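Local coordinates for protein serine acetyltransferase (Neisseria gonorrhoeae, PDB 6WYE) that probably catalyses acetyl transfer from acetyl-CoA to L-serine, giving O-acetyl-L-serine, the first of two steps from serine to cysteine, at residues Asn25-Thr30 with Ala112-Asp117; Ala108-Ile113 with Lys131-Ile136. All coordinates share one frame; numbering follows the deposited sequence.

Interaction 1 of 2, residues Asn25-Thr30 with Ala112-Asp117; sequences NHLNTT and AIYERD. With NA (sodium ion), chain G; LMR ((2S)-2-hydroxybutanedioic acid), chain H.
Tyr114 holds CG anti to its backbone N (chi1 -174°), which carries the ring outward from helix 100-116 to Asn25 and His26. His26 has CG between its backbone N and carbonyl carbon (chi1 76°), which brings the NE2 edge of the ring to Glu115. His26 NE2 donates to Glu115 OE2 at 2.6 Å. The carboxylate oxygen lies near the imidazole plane and accepts through its anti lone pair. Tyr123 OH bonds the other ring nitrogen, ND1, so both nitrogens are engaged and the rotation of the ring is fixed. His26 CE1 also packs obliquely on Tyr114 CD1 at 3.7 Å.

Asn25 ND2 gives a bent hydrogen bond to Tyr114 OH, 3.1 Å long, from the edge of the phenol ring. The other end of the same amide makes an Asx turn: Asn25 OD1 accepts from Leu27 N at 2.6 Å. One side chain thus shapes the loop and ties it to the helix. Leu27 CD2 lies 3.8 Å from Glu115 OE2, beside the His26 bond.

The helix end also serves two bound groups. Tyr114 O and Asp117 O each coordinate the sodium ion at 2.3 Å. Cys120 O and a water complete the site, and that water also donates to Glu115 O. The side chain of Asp117 serves the bound hydroxybutanedioic acid: OD1 lies 2.7 Å from its O2. The acid also meets residues of the second subunit.

The contact lies at the surface, where the loop before helix 34-48 rests on the C-terminal end of helix 100-116. Tyr123 stacks on Tyr114, and strand 180-182 packs against Ile113 and Asp117.

Interaction 2 of 2, residues Ala108-Ile113 with Lys131-Ile136; sequences ADLKAI and KGFHAI
Phe133 reaches from helix 131-147 to three residues of helix 100-116. Its ring stands anti to its own backbone N (chi1 173°), which points it across the gap. Leu110 lies over one face in a CH-pi contact: its CD2 is 4.0 Å from the ring centroid and 26° off the normal. That methyl sits toward the rim, 3.6 Å from Phe133 CE1. Ile113 brings CD1 to 3.8 Å from Phe133 CD1, and the two side chains cross at about a right angle.

The segments are nearly antiparallel, at 159°, with axes 11.3 Å apart. Phe133 bridges this spacing in the all-helical N-terminal part of serine acetyltransferase. Leu70 of helix 66-78 and Leu127 of helix 124-129 also touch its side chain.

Asp109 places CB at the ring edge, 4.1 Å from Phe133 CE1. Its carboxylate is buried but well satisfied. OD2 accepts a hydrogen bond from Gln137 NE2 and forms a salt bridge with Arg140 NH2, both further along helix 131-147, while OD1 accepts from Leu179 N. Ile136 CG2 packs 3.5 Å from Asp109 OD2, beside these polar links.

How the interactions relate
Both interactions use helix 100-116, and their centres lie about 13 Å apart. They share Ala112 and Ile113. Along the chain the N-terminal loop 25-30 comes first, then the overlapping segments 108-113 and 112-117, then 131-136. Interaction 2 is buried about 5 Å from the centre of the subunit (centre to centre) and pairs this helix with helix 131-147. Interaction 1 is at the surface and docks the loop on the helix end. The two meet directly where His26 CE1 packs 3.7 Å from Lys111 O. The shared helix therefore links the helical core to the sodium and ligand sites at its C-terminal end, beside the strands of the hexapeptide-repeat domain.

Interaction 1 of 2, residues Asn25-Thr30 with Ala112-Asp117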
ATOM      1  N   ASN A  25      22.358  32.931  -7.724  1.00 55.53           N
ATOM      2  CA  ASN A  25      21.621  32.091  -8.663  1.00 54.12           C
ATOM      3  C   ASN A  25      22.396  32.027  -9.979  1.00 53.30           C
ATOM      4  O   ASN A  25      23.509  32.552 -10.093  1.00 55.12           O
ATOM      5  CB  ASN A  25      20.187  32.607  -8.842  1.00 52.93           C
ATOM      6  CG  ASN A  25      20.129  34.016  -9.401  1.00 51.57           C
ATOM      7  OD1 ASN A  25      20.864  34.359 -10.319  1.00 53.34           O
ATOM      8  ND2 ASN A  25      19.226  34.826  -8.871  1.00 47.90           N
ATOM      9  N   HIS A  26      21.782  31.421 -10.995  1.00 50.61           N
ATOM     10  CA  HIS A  26      22.435  31.247 -12.286  1.00 48.69           C
ATOM     11  C   HIS A  26      22.495  32.532 -13.104  1.00 51.03           C
ATOM     12  O   HIS A  26      23.151  32.546 -14.150  1.00 52.69           O
ATOM     13  CB  HIS A  26      21.725  30.161 -13.096  1.00 46.25           C
ATOM     14  CG  HIS A  26      20.424  30.607 -13.687  1.00 47.32           C
ATOM     15  ND1 HIS A  26      19.232  30.537 -13.000  1.00 46.77           N
ATOM     16  CD2 HIS A  26      20.131  31.145 -14.896  1.00 47.63           C
ATOM     17  CE1 HIS A  26      18.259  31.010 -13.762  1.00 48.06           C
ATOM     18  NE2 HIS A  26      18.778  31.387 -14.917  1.00 46.70           N
ATOM     19  N   LEU A  27      21.844  33.603 -12.656  1.00 51.92           N
ATOM     20  CA  LEU A  27      21.858  34.875 -13.366  1.00 55.32           C
ATOM     21  C   LEU A  27      22.832  35.890 -12.776  1.00 56.87           C
ATOM     22  O   LEU A  27      22.978  36.980 -13.339  1.00 54.90           O
ATOM     23  CB  LEU A  27      20.455  35.488 -13.382  1.00 54.10           C
ATOM     24  CG  LEU A  27      19.350  34.606 -13.949  1.00 53.20           C
ATOM     25  CD1 LEU A  27      18.003  35.094 -13.449  1.00 53.73           C
ATOM     26  CD2 LEU A  27      19.422  34.635 -15.470  1.00 50.80           C
ATOM     27  N   ASN A  28      23.492  35.576 -11.649  1.00 58.53           N
ATOM     28  CA  ASN A  28      24.344  36.570 -11.006  1.00 60.44           C
ATOM     29  C   ASN A  28      25.570  35.953 -10.344  1.00 63.03           C
ATOM     30  O   ASN A  28      26.128  36.544  -9.413  1.00 64.00           O
ATOM     31  CB  ASN A  28      23.540  37.392  -9.979  1.00 60.29           C
ATOM     32  CG  ASN A  28      22.981  36.548  -8.837  1.00 60.98           C
ATOM     33  OD1 ASN A  28      23.495  35.477  -8.511  1.00 60.30           O
ATOM     34  ND2 ASN A  28      21.918  37.043  -8.218  1.00 62.63           N
ATOM     35  N   THR A  29      26.007  34.781 -10.802  1.00 65.59           N
ATOM     36  CA  THR A  29      27.171  34.135 -10.208  1.00 68.96           C
ATOM     37  C   THR A  29      27.923  33.361 -11.280  1.00 70.49           C
ATOM     38  O   THR A  29      27.325  32.555 -12.002  1.00 69.46           O
ATOM     39  CB  THR A  29      26.759  33.196  -9.069  1.00 69.52           C
ATOM     40  OG1 THR A  29      26.030  33.939  -8.083  1.00 70.21           O
ATOM     41  CG2 THR A  29      27.988  32.563  -8.422  1.00 68.55           C
ATOM     42  N   THR A  30      29.226  33.609 -11.377  1.00 70.86           N
ATOM     43  CA  THR A  30      30.064  32.919 -12.342  1.00 69.94           C
ATOM     44  C   THR A  30      30.169  31.443 -11.973  1.00 67.80           C
ATOM     45  O   THR A  30      29.893  30.573 -12.800  1.00 67.06           O
ATOM     46  N   ALA A 112      14.833  27.880 -16.735  1.00 37.21           N
ATOM     47  CA  ALA A 112      13.722  28.574 -17.378  1.00 36.05           C
ATOM     48  C   ALA A 112      12.594  28.853 -16.390  1.00 35.63           C
ATOM     49  O   ALA A 112      12.026  29.954 -16.377  1.00 33.70           O
ATOM     50  CB  ALA A 112      13.209  27.764 -18.573  1.00 34.28           C
ATOM     51  N   ILE A 113      12.250  27.873 -15.549  1.00 33.30           N
ATOM     52  CA  ILE A 113      11.159  28.098 -14.604  1.00 33.41           C
ATOM     53  C   ILE A 113      11.556  29.149 -13.577  1.00 31.46           C
ATOM     54  O   ILE A 113      10.756  30.017 -13.214  1.00 34.28           O
ATOM     55  CB  ILE A 113      10.736  26.778 -13.924  1.00 32.16           C
ATOM     56  CG1 ILE A 113      10.033  25.825 -14.909  1.00 30.91           C
ATOM     57  CG2 ILE A 113       9.805  27.071 -12.761  1.00 29.61           C
ATOM     58  CD1 ILE A 113      10.237  24.337 -14.524  1.00 31.13           C
ATOM     59  N   TYR A 114      12.781  29.062 -13.060  1.00 34.82           N
ATOM     60  CA  TYR A 114      13.273  30.084 -12.141  1.00 34.22           C
ATOM     61  C   TYR A 114      13.184  31.475 -12.768  1.00 36.83           C
ATOM     62  O   TYR A 114      12.730  32.432 -12.126  1.00 35.39           O
ATOM     63  CB  TYR A 114      14.711  29.753 -11.747  1.00 36.21           C
ATOM     64  CG  TYR A 114      15.299  30.645 -10.678  1.00 40.66           C
ATOM     65  CD1 TYR A 114      15.882  31.872 -11.004  1.00 41.32           C
ATOM     66  CD2 TYR A 114      15.276  30.263  -9.339  1.00 41.15           C
ATOM     67  CE1 TYR A 114      16.419  32.688 -10.019  1.00 44.20           C
ATOM     68  CE2 TYR A 114      15.815  31.069  -8.352  1.00 42.96           C
ATOM     69  CZ  TYR A 114      16.382  32.279  -8.695  1.00 45.35           C
ATOM     70  OH  TYR A 114      16.914  33.079  -7.706  1.00 51.22           O
ATOM     71  N   GLU A 115      13.582  31.596 -14.034  1.00 37.86           N
ATOM     72  CA  GLU A 115      13.586  32.895 -14.701  1.00 41.96           C
ATOM     73  C   GLU A 115      12.174  33.426 -14.908  1.00 40.39           C
ATOM     74  O   GLU A 115      11.898  34.594 -14.628  1.00 40.38           O
ATOM     75  CB  GLU A 115      14.309  32.792 -16.046  1.00 44.81           C
ATOM     76  CG  GLU A 115      15.819  32.635 -15.919  1.00 47.01           C
ATOM     77  CD  GLU A 115      16.462  32.186 -17.217  1.00 48.25           C
ATOM     78  OE1 GLU A 115      15.770  32.208 -18.254  1.00 49.88           O
ATOM     79  OE2 GLU A 115      17.652  31.795 -17.198  1.00 48.59           O
ATOM     80  N   ARG A 116      11.265  32.578 -15.402  1.00 38.15           N
ATOM     81  CA  ARG A 116       9.996  33.045 -15.947  1.00 35.40           C
ATOM     82  C   ARG A 116       8.819  32.972 -14.981  1.00 36.75           C
ATOM     83  O   ARG A 116       7.840  33.695 -15.185  1.00 36.73           O
ATOM     84  CB  ARG A 116       9.640  32.249 -17.211  1.00 35.69           C
ATOM     85  CG  ARG A 116      10.759  32.207 -18.245  1.00 34.22           C
ATOM     86  CD  ARG A 116      10.496  31.153 -19.297  1.00 33.18           C
ATOM     87  NE  ARG A 116      11.687  30.784 -20.055  1.00 32.16           N
ATOM     88  CZ  ARG A 116      11.726  29.807 -20.958  1.00 32.51           C
ATOM     89  NH1 ARG A 116      10.635  29.090 -21.223  1.00 34.84           N
ATOM     90  NH2 ARG A 116      12.860  29.527 -21.583  1.00 33.38           N
ATOM     91  N   ASP A 117       8.873  32.122 -13.945  1.00 34.72           N
ATOM     92  CA  ASP A 117       7.726  31.949 -13.059  1.00 33.11           C
ATOM     93  C   ASP A 117       7.969  32.741 -11.792  1.00 32.54           C
ATOM     94  O   ASP A 117       8.884  32.398 -11.037  1.00 33.47           O
ATOM     95  CB  ASP A 117       7.507  30.466 -12.728  1.00 30.28           C
ATOM     96  CG  ASP A 117       6.267  30.218 -11.864  1.00 32.37           C
ATOM     97  OD1 ASP A 117       5.582  31.188 -11.450  1.00 29.56           O
ATOM     98  OD2 ASP A 117       5.988  29.019 -11.590  1.00 34.48           O
TER
HETATM   99 NA    NA G 301      11.052  33.195 -10.703  1.00 43.06          NA
HETATM  100  C1  LMR H 302       2.626  33.447 -11.642  1.00 34.24           C
HETATM  101  O1A LMR H 302       2.329  34.525 -12.089  1.00 34.97           O
HETATM  102  O1B LMR H 302       2.864  33.233 -10.484  1.00 31.83           O
HETATM  103  C2  LMR H 302       2.689  32.285 -12.636  1.00 34.67           C
HETATM  104  O2  LMR H 302       2.905  31.071 -11.992  1.00 35.91           O
HETATM  105  C3  LMR H 302       1.414  32.171 -13.476  1.00 37.81           C
HETATM  106  C4  LMR H 302       0.183  31.953 -12.627  1.00 38.59           C
HETATM  107  O4A LMR H 302       0.327  31.704 -11.464  1.00 36.89           O
HETATM  108  O4B LMR H 302      -0.887  32.035 -13.149  1.00 38.92           O
HETATM  109  O   HOH W   1      10.365  34.976 -12.213  1.00 37.50           O

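Interaction 2 of 2, residues Ala108-Ile113 with Lys131-Ile136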
ATOM      1  N   ALA A 108      18.254  23.079 -18.237  1.00 37.21           N
ATOM      2  CA  ALA A 108      17.720  24.262 -18.910  1.00 36.26           C
ATOM      3  C   ALA A 108      16.302  24.562 -18.441  1.00 35.66           C
ATOM      4  O   ALA A 108      15.942  25.721 -18.204  1.00 35.36           O
ATOM      5  CB  ALA A 108      17.756  24.062 -20.425  1.00 36.76           C
ATOM      6  N   ASP A 109      15.486  23.517 -18.283  1.00 34.73           N
ATOM      7  CA  ASP A 109      14.106  23.702 -17.842  1.00 34.07           C
ATOM      8  C   ASP A 109      14.036  24.325 -16.453  1.00 31.08           C
ATOM      9  O   ASP A 109      13.219  25.221 -16.211  1.00 28.74           O
ATOM     10  CB  ASP A 109      13.373  22.353 -17.868  1.00 33.26           C
ATOM     11  CG  ASP A 109      13.068  21.883 -19.281  1.00 33.70           C
ATOM     12  OD1 ASP A 109      13.449  22.590 -20.243  1.00 34.04           O
ATOM     13  OD2 ASP A 109      12.437  20.809 -19.441  1.00 36.92           O
ATOM     14  N   LEU A 110      14.865  23.850 -15.515  1.00 30.53           N
ATOM     15  CA  LEU A 110      14.819  24.398 -14.162  1.00 31.93           C
ATOM     16  C   LEU A 110      15.190  25.873 -14.165  1.00 35.82           C
ATOM     17  O   LEU A 110      14.536  26.694 -13.502  1.00 37.45           O
ATOM     18  CB  LEU A 110      15.743  23.596 -13.229  1.00 33.20           C
ATOM     19  CG  LEU A 110      15.219  22.208 -12.844  1.00 34.72           C
ATOM     20  CD1 LEU A 110      16.315  21.345 -12.216  1.00 34.35           C
ATOM     21  CD2 LEU A 110      14.053  22.355 -11.878  1.00 33.65           C
ATOM     22  N   LYS A 111      16.220  26.236 -14.937  1.00 37.40           N
ATOM     23  CA  LYS A 111      16.596  27.640 -15.058  1.00 39.18           C
ATOM     24  C   LYS A 111      15.482  28.447 -15.713  1.00 37.16           C
ATOM     25  O   LYS A 111      15.192  29.572 -15.294  1.00 37.02           O
ATOM     26  CB  LYS A 111      17.895  27.761 -15.862  1.00 40.65           C
ATOM     27  CG  LYS A 111      19.146  27.370 -15.087  1.00 42.18           C
ATOM     28  CD  LYS A 111      20.331  27.113 -16.028  1.00 45.35           C
ATOM     29  CE  LYS A 111      21.615  26.799 -15.254  1.00 45.78           C
ATOM     30  N   ALA A 112      14.833  27.880 -16.735  1.00 37.21           N
ATOM     31  CA  ALA A 112      13.722  28.574 -17.378  1.00 36.05           C
ATOM     32  C   ALA A 112      12.594  28.853 -16.390  1.00 35.63           C
ATOM     33  O   ALA A 112      12.026  29.954 -16.377  1.00 33.70           O
ATOM     34  CB  ALA A 112      13.209  27.764 -18.573  1.00 34.28           C
ATOM     35  N   ILE A 113      12.250  27.873 -15.549  1.00 33.30           N
ATOM     36  CA  ILE A 113      11.159  28.098 -14.604  1.00 33.41           C
ATOM     37  C   ILE A 113      11.556  29.149 -13.577  1.00 31.46           C
ATOM     38  O   ILE A 113      10.756  30.017 -13.214  1.00 34.28           O
ATOM     39  CB  ILE A 113      10.736  26.778 -13.924  1.00 32.16           C
ATOM     40  CG1 ILE A 113      10.033  25.825 -14.909  1.00 30.91           C
ATOM     41  CG2 ILE A 113       9.805  27.071 -12.761  1.00 29.61           C
ATOM     42  CD1 ILE A 113      10.237  24.337 -14.524  1.00 31.13           C
ATOM     43  N   LYS A 131       4.147  19.902 -11.041  1.00 26.46           N
ATOM     44  CA  LYS A 131       3.662  18.795 -11.860  1.00 26.67           C
ATOM     45  C   LYS A 131       4.005  18.960 -13.344  1.00 27.16           C
ATOM     46  O   LYS A 131       4.225  17.962 -14.037  1.00 26.04           O
ATOM     47  CB  LYS A 131       2.142  18.713 -11.663  1.00 28.36           C
ATOM     48  CG  LYS A 131       1.377  17.733 -12.456  1.00 32.45           C
ATOM     49  CD  LYS A 131      -0.081  17.645 -11.910  1.00 30.15           C
ATOM     50  CE  LYS A 131      -0.998  18.737 -12.480  1.00 26.14           C
ATOM     51  NZ  LYS A 131      -2.450  18.427 -12.215  1.00 28.30           N
ATOM     52  N   GLY A 132       4.033  20.199 -13.855  1.00 26.84           N
ATOM     53  CA  GLY A 132       4.376  20.402 -15.259  1.00 27.64           C
ATOM     54  C   GLY A 132       5.833  20.088 -15.562  1.00 29.01           C
ATOM     55  O   GLY A 132       6.154  19.519 -16.612  1.00 30.20           O
ATOM     56  N   PHE A 133       6.730  20.443 -14.642  1.00 28.87           N
ATOM     57  CA  PHE A 133       8.122  20.020 -14.758  1.00 28.54           C
ATOM     58  C   PHE A 133       8.251  18.495 -14.708  1.00 28.39           C
ATOM     59  O   PHE A 133       8.994  17.901 -15.502  1.00 31.40           O
ATOM     60  CB  PHE A 133       8.948  20.678 -13.649  1.00 31.41           C
ATOM     61  CG  PHE A 133      10.351  20.172 -13.580  1.00 30.22           C
ATOM     62  CD1 PHE A 133      11.317  20.676 -14.446  1.00 28.55           C
ATOM     63  CD2 PHE A 133      10.705  19.180 -12.670  1.00 29.26           C
ATOM     64  CE1 PHE A 133      12.614  20.211 -14.406  1.00 29.80           C
ATOM     65  CE2 PHE A 133      12.006  18.698 -12.621  1.00 30.65           C
ATOM     66  CZ  PHE A 133      12.963  19.215 -13.496  1.00 34.20           C
ATOM     67  N   HIS A 134       7.533  17.834 -13.793  1.00 27.08           N
ATOM     68  CA  HIS A 134       7.586  16.375 -13.745  1.00 26.83           C
ATOM     69  C   HIS A 134       7.113  15.763 -15.063  1.00 25.74           C
ATOM     70  O   HIS A 134       7.760  14.861 -15.609  1.00 26.65           O
ATOM     71  CB  HIS A 134       6.735  15.843 -12.584  1.00 25.33           C
ATOM     72  CG  HIS A 134       7.157  16.356 -11.245  1.00 28.14           C
ATOM     73  ND1 HIS A 134       6.262  16.622 -10.234  1.00 28.14           N
ATOM     74  CD2 HIS A 134       8.383  16.669 -10.755  1.00 27.86           C
ATOM     75  CE1 HIS A 134       6.916  17.081  -9.177  1.00 28.62           C
ATOM     76  NE2 HIS A 134       8.204  17.113  -9.465  1.00 28.21           N
ATOM     77  N   ALA A 135       5.999  16.263 -15.605  1.00 26.50           N
ATOM     78  CA  ALA A 135       5.439  15.653 -16.812  1.00 27.50           C
ATOM     79  C   ALA A 135       6.386  15.798 -17.997  1.00 29.14           C
ATOM     80  O   ALA A 135       6.563  14.853 -18.776  1.00 30.93           O
ATOM     81  CB  ALA A 135       4.082  16.272 -17.147  1.00 23.07           C
ATOM     82  N   ILE A 136       6.999  16.978 -18.144  1.00 24.72           N
ATOM     83  CA  ILE A 136       7.931  17.207 -19.243  1.00 27.51           C
ATOM     84  C   ILE A 136       9.091  16.222 -19.166  1.00 29.61           C
ATOM     85  O   ILE A 136       9.462  15.594 -20.162  1.00 31.73           O
ATOM     86  CB  ILE A 136       8.452  18.662 -19.214  1.00 30.16           C
ATOM     87  CG1 ILE A 136       7.370  19.678 -19.592  1.00 29.65           C
ATOM     88  CG2 ILE A 136       9.683  18.825 -20.118  1.00 29.15           C
ATOM     89  CD1 ILE A 136       6.739  19.426 -20.920  1.00 35.32           C
TER